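Local coordinates for nitroreductase family protein (Sphingopyxis sp., PDB 7DP1), which reduces nitro groups of dinitroaniline herbicides, probably passing electrons from NADPH to the substrate through its bound flavin mononucleotide, at residues A35-I40 and V166-A171; Q82-I87 and C142-G147. The protein carries 1 engineered substitution. One frame throughout, in Å; residues are numbered along the deposited sequence.

How the contacts relate
Contact 1 is a buried apolar contact in which helix 31-41 packs on the turn that ends helix 148-167. Contact 2 lies at the surface, where the loop 82-87 meets the turn after strand 136-143 through a thin ionic contact. The two are separate, with centres 26 Å apart and nearest atoms about 14 Å apart, yet chain order relates them: 142-147 leads into helix 148-167, at whose far end the segment 166-171 begins. Contact 2 is also nested within the loop of chain that contact 1 closes. Contact 1 rests on methyl groups and a histidine ring, contact 2 on a carboxylate and a guanidinium. Residues of both pack against the second subunit.

Contact 1 of 2, residues A35-I40 and V166-A171; sequences ARIFEI and VEHGLA
Ile37 of helix 31-41 lays its CD1 methyl beside His168 and Leu170, the residues on either side of the glycine in a Schellman motif that closes helix 148-167. Its CD1 is 4.0 Å from ND1 of His168, which it approaches obliquely, and CG1 lies about as close to the same nitrogen. The isoleucine branch and the imidazole run alongside each other, pointing opposite ways. The isoleucine reaches this place with CG1 anti to its carbonyl carbon (chi1 -76°) and CD1 carried straight on beyond it, a stretched branch directed at the helix end. A looser apolar touch joins Ile37 CD1 to Leu170 CD1 at 4.4 Å. No hydrogen bond crosses between 35-40 and 166-171, and the backbones stay well apart, the nearest alpha carbons, CA of Ile37 and CA of His168, being 8.6 Å from each other.

The histidine ring is positioned from its own helix: ND1 is hydrogen-bonded to the carbonyl O of Leu164, so the nitrogen beside Ile37 is satisfied by the turn before. Leu164 and Leu165 of helix 148-167 also touch Ile37, while Leu33, one turn earlier on helix 31-41, touches both His168 and Leu170. Farther out, Glu167 OE1 is hydrogen-bonded to Ser12 OG of the second subunit, which sets this helix end close to the dimer interface. Beyond Leu170 the chain enters the antiparallel sheet, where Ala171 pairs with Gly204. The turn thus leads from the helix into strand 171-175 while presenting two side chains to Ile37. Gly169, with positive phi (85°), makes the reversal, and its N is bonded to Val166 O at 3.1 Å as Leu170 N returns to Leu165 O.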
# COMPACT_ATOMS: atom_id res chain seq x y z
N ALA A 35 8.90 -18.11 2.24
CA ALA A 35 8.09 -18.62 1.14
C ALA A 35 6.64 -18.70 1.58
O ALA A 35 5.77 -18.32 0.82
CB ALA A 35 8.55 -19.98 0.67
N ARG A 36 6.40 -19.21 2.79
CA ARG A 36 5.04 -19.27 3.31
C ARG A 36 4.45 -17.85 3.54
O ARG A 36 3.22 -17.66 3.42
CB ARG A 36 4.92 -20.11 4.57
CG ARG A 36 4.96 -21.60 4.24
CD ARG A 36 4.89 -22.46 5.47
NE ARG A 36 5.66 -21.98 6.60
CZ ARG A 36 6.82 -22.50 6.96
NH1 ARG A 36 7.35 -23.49 6.26
NH2 ARG A 36 7.45 -22.04 8.03
N ILE A 37 5.27 -16.86 3.90
CA ILE A 37 4.71 -15.54 4.07
C ILE A 37 4.26 -14.97 2.71
O ILE A 37 3.19 -14.35 2.60
CB ILE A 37 5.72 -14.64 4.83
CG1 ILE A 37 5.69 -15.05 6.29
CG2 ILE A 37 5.41 -13.16 4.63
CD1 ILE A 37 6.65 -14.38 7.23
N PHE A 38 5.04 -15.20 1.67
CA PHE A 38 4.73 -14.67 0.35
C PHE A 38 3.47 -15.26 -0.33
O PHE A 38 2.77 -14.52 -1.02
CB PHE A 38 5.96 -14.86 -0.55
CG PHE A 38 7.16 -14.02 -0.15
CD1 PHE A 38 7.00 -12.77 0.46
CD2 PHE A 38 8.44 -14.48 -0.38
CE1 PHE A 38 8.12 -12.00 0.80
CE2 PHE A 38 9.57 -13.72 -0.05
CZ PHE A 38 9.42 -12.49 0.53
N GLU A 39 3.13 -16.56 -0.15
CA GLU A 39 1.89 -17.08 -0.79
C GLU A 39 0.67 -16.42 -0.19
O GLU A 39 -0.30 -16.17 -0.90
CB GLU A 39 1.67 -18.59 -0.68
CG GLU A 39 2.79 -19.40 -1.15
CD GLU A 39 3.55 -19.76 0.05
OE1 GLU A 39 3.37 -19.02 1.04
OE2 GLU A 39 4.34 -20.74 0.09
N ILE A 40 0.72 -16.15 1.12
CA ILE A 40 -0.41 -15.49 1.79
C ILE A 40 -0.48 -14.01 1.41
O ILE A 40 -1.57 -13.48 1.18
CB ILE A 40 -0.33 -15.60 3.32
CG1 ILE A 40 -0.14 -17.06 3.76
CG2 ILE A 40 -1.58 -15.03 3.93
CD1 ILE A 40 0.00 -17.23 5.25
N VAL A 166 5.72 -9.84 11.25
CA VAL A 166 5.47 -9.55 12.66
C VAL A 166 4.72 -10.68 13.32
O VAL A 166 5.07 -11.13 14.43
CB VAL A 166 4.68 -8.24 12.80
CG1 VAL A 166 4.03 -8.14 14.17
CG2 VAL A 166 5.59 -7.04 12.54
N GLU A 167 3.68 -11.15 12.63
CA GLU A 167 2.88 -12.29 13.10
C GLU A 167 3.74 -13.53 13.31
O GLU A 167 3.47 -14.33 14.21
CB GLU A 167 1.77 -12.60 12.10
CG GLU A 167 0.85 -13.74 12.52
CD GLU A 167 -0.15 -14.13 11.43
OE1 GLU A 167 0.29 -14.35 10.29
OE2 GLU A 167 -1.36 -14.23 11.72
N HIS A 168 4.77 -13.71 12.49
CA HIS A 168 5.59 -14.91 12.62
C HIS A 168 6.90 -14.65 13.37
O HIS A 168 7.82 -15.46 13.34
CB HIS A 168 5.89 -15.53 11.26
CG HIS A 168 4.70 -16.14 10.59
ND1 HIS A 168 3.80 -15.41 9.83
CD2 HIS A 168 4.25 -17.42 10.57
CE1 HIS A 168 2.86 -16.22 9.36
NE2 HIS A 168 3.11 -17.44 9.80
N GLY A 169 6.98 -13.53 14.08
CA GLY A 169 8.13 -13.26 14.91
C GLY A 169 9.31 -12.63 14.19
O GLY A 169 10.38 -12.49 14.77
N LEU A 170 9.12 -12.24 12.93
CA LEU A 170 10.21 -11.57 12.22
C LEU A 170 9.94 -10.09 12.18
O LEU A 170 8.83 -9.65 12.51
CB LEU A 170 10.37 -12.11 10.80
CG LEU A 170 10.87 -13.55 10.64
CD1 LEU A 170 10.50 -14.08 9.28
CD2 LEU A 170 12.38 -13.64 10.87
N ALA A 171 10.92 -9.31 11.74
CA ALA A 171 10.73 -7.87 11.68
C ALA A 171 11.22 -7.37 10.35
O ALA A 171 11.87 -8.11 9.61
CB ALA A 171 11.46 -7.18 12.82

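Contact 2 of 2, residues Q82-I87 and C142-G147; sequences QPEYDI and CSRIMG
Glu84 OE2 has two partners: it accepts a hydrogen bond from the backbone N of Leu197 in strand 195-204 and forms a long salt bridge with Arg144 NH1 at 3.6 Å. Glu84 OE1 is also 3.6 Å from Arg144 NH1, so a single guanidinium nitrogen stands off to one side of the carboxylate plane, equally far from both oxygens. The carboxylate and guanidinium planes stand 89° apart, and the two chains meet nearly perpendicular, a geometry unlike the flat two-pronged pairing of these groups. The glutamate bends at chi2 (-71°) to bring its carboxylate against the backbone of strand 195-204; the arginine runs extended from CG to NE.

Each partner has a firmer hold outside 82-87 and 142-147. Glu84 OE1 makes a salt bridge with Arg186, and Arg144 NE is hydrogen-bonded to the carbonyl O of Gln195. Arg144 itself sits in a type I turn from Ser143 to Met146, closed by Met146 N to Ser143 O at 3.1 Å and reinforced by an ST turn, in which Ile145 N donates to Ser143 OG at 3.2 Å. Gly147 follows as the N-cap of helix 148-167.

With Arg144 and Arg186 gathered round it, the carboxylate of Glu84 is probably kept ionised, and its negative charge probably lets the two guanidinium groups lie close together.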
# COMPACT_ATOMS: atom_id res chain seq x y z
N GLN A 82 21.83 7.92 -8.29
CA GLN A 82 21.08 7.46 -9.46
C GLN A 82 19.61 7.29 -9.07
O GLN A 82 19.11 6.17 -8.94
CB GLN A 82 21.63 6.13 -9.99
CG GLN A 82 23.14 6.10 -10.22
CD GLN A 82 23.66 4.69 -10.44
OE1 GLN A 82 23.28 3.76 -9.73
NE2 GLN A 82 24.56 4.53 -11.43
N PRO A 83 18.93 8.42 -8.83
CA PRO A 83 17.55 8.34 -8.31
C PRO A 83 16.63 7.65 -9.30
O PRO A 83 16.68 8.01 -10.47
CB PRO A 83 17.18 9.82 -8.12
CG PRO A 83 18.47 10.54 -8.10
CD PRO A 83 19.37 9.81 -9.02
N GLU A 84 15.82 6.68 -8.86
CA GLU A 84 14.84 6.01 -9.72
C GLU A 84 13.65 6.94 -9.98
O GLU A 84 12.98 6.85 -11.02
CB GLU A 84 14.32 4.71 -9.09
CG GLU A 84 15.19 3.50 -9.17
CD GLU A 84 15.30 2.91 -10.58
OE1 GLU A 84 16.11 3.43 -11.36
OE2 GLU A 84 14.58 1.93 -10.89
N TYR A 85 13.38 7.80 -9.01
CA TYR A 85 12.23 8.71 -9.02
C TYR A 85 12.42 9.72 -7.89
O TYR A 85 13.46 9.73 -7.24
CB TYR A 85 10.93 7.94 -8.84
CG TYR A 85 10.96 7.05 -7.61
CD1 TYR A 85 10.63 7.55 -6.35
CD2 TYR A 85 11.33 5.71 -7.71
CE1 TYR A 85 10.66 6.73 -5.23
CE2 TYR A 85 11.36 4.89 -6.59
CZ TYR A 85 11.03 5.41 -5.35
OH TYR A 85 11.07 4.61 -4.23
N ASP A 86 11.41 10.53 -7.63
CA ASP A 86 11.44 11.47 -6.50
C ASP A 86 10.98 10.79 -5.22
O ASP A 86 9.78 10.48 -5.07
CB ASP A 86 10.54 12.66 -6.79
CG ASP A 86 11.18 13.64 -7.72
OD1 ASP A 86 12.37 13.48 -8.04
OD2 ASP A 86 10.49 14.57 -8.17
N ILE A 87 11.91 10.55 -4.29
CA ILE A 87 11.56 9.85 -3.06
C ILE A 87 10.68 10.74 -2.18
O ILE A 87 9.53 10.39 -1.87
CB ILE A 87 12.82 9.42 -2.28
CG1 ILE A 87 13.69 8.51 -3.15
CG2 ILE A 87 12.43 8.72 -0.98
CD1 ILE A 87 14.86 7.87 -2.40
N CYS A 142 8.71 -3.29 -10.23
CA CYS A 142 7.62 -3.54 -11.17
C CYS A 142 7.98 -3.01 -12.55
O CYS A 142 8.98 -2.30 -12.73
CB CYS A 142 6.31 -2.89 -10.68
SG CYS A 142 6.40 -1.05 -10.57
N SER A 143 7.16 -3.36 -13.53
CA SER A 143 7.35 -2.84 -14.87
C SER A 143 7.18 -1.33 -14.89
O SER A 143 6.36 -0.80 -14.15
CB SER A 143 6.37 -3.48 -15.85
OG SER A 143 6.42 -2.79 -17.08
N ARG A 144 7.95 -0.65 -15.74
CA ARG A 144 7.82 0.80 -15.90
C ARG A 144 6.52 1.25 -16.54
O ARG A 144 6.26 2.45 -16.63
CB ARG A 144 8.99 1.35 -16.71
CG ARG A 144 10.31 1.25 -15.99
CD ARG A 144 11.44 2.00 -16.68
NE ARG A 144 12.58 2.02 -15.78
CZ ARG A 144 12.95 3.08 -15.07
NH1 ARG A 144 13.99 3.00 -14.25
NH2 ARG A 144 12.28 4.22 -15.19
N ILE A 145 5.72 0.31 -17.05
CA ILE A 145 4.41 0.69 -17.57
C ILE A 145 3.46 1.03 -16.42
O ILE A 145 2.48 1.74 -16.60
CB ILE A 145 3.76 -0.42 -18.44
CG1 ILE A 145 3.39 -1.64 -17.58
CG2 ILE A 145 4.67 -0.82 -19.61
CD1 ILE A 145 2.29 -2.50 -18.19
N MET A 146 3.76 0.53 -15.23
CA MET A 146 2.85 0.70 -14.10
C MET A 146 2.68 2.17 -13.69
O MET A 146 3.61 2.95 -13.74
CB MET A 146 3.35 -0.13 -12.92
CG MET A 146 3.37 -1.64 -13.18
SD MET A 146 1.84 -2.29 -13.88
CE MET A 146 2.33 -3.98 -14.26
N GLY A 147 1.47 2.56 -13.30
CA GLY A 147 1.23 3.93 -12.91
C GLY A 147 1.03 4.04 -11.40
O GLY A 147 1.14 3.05 -10.68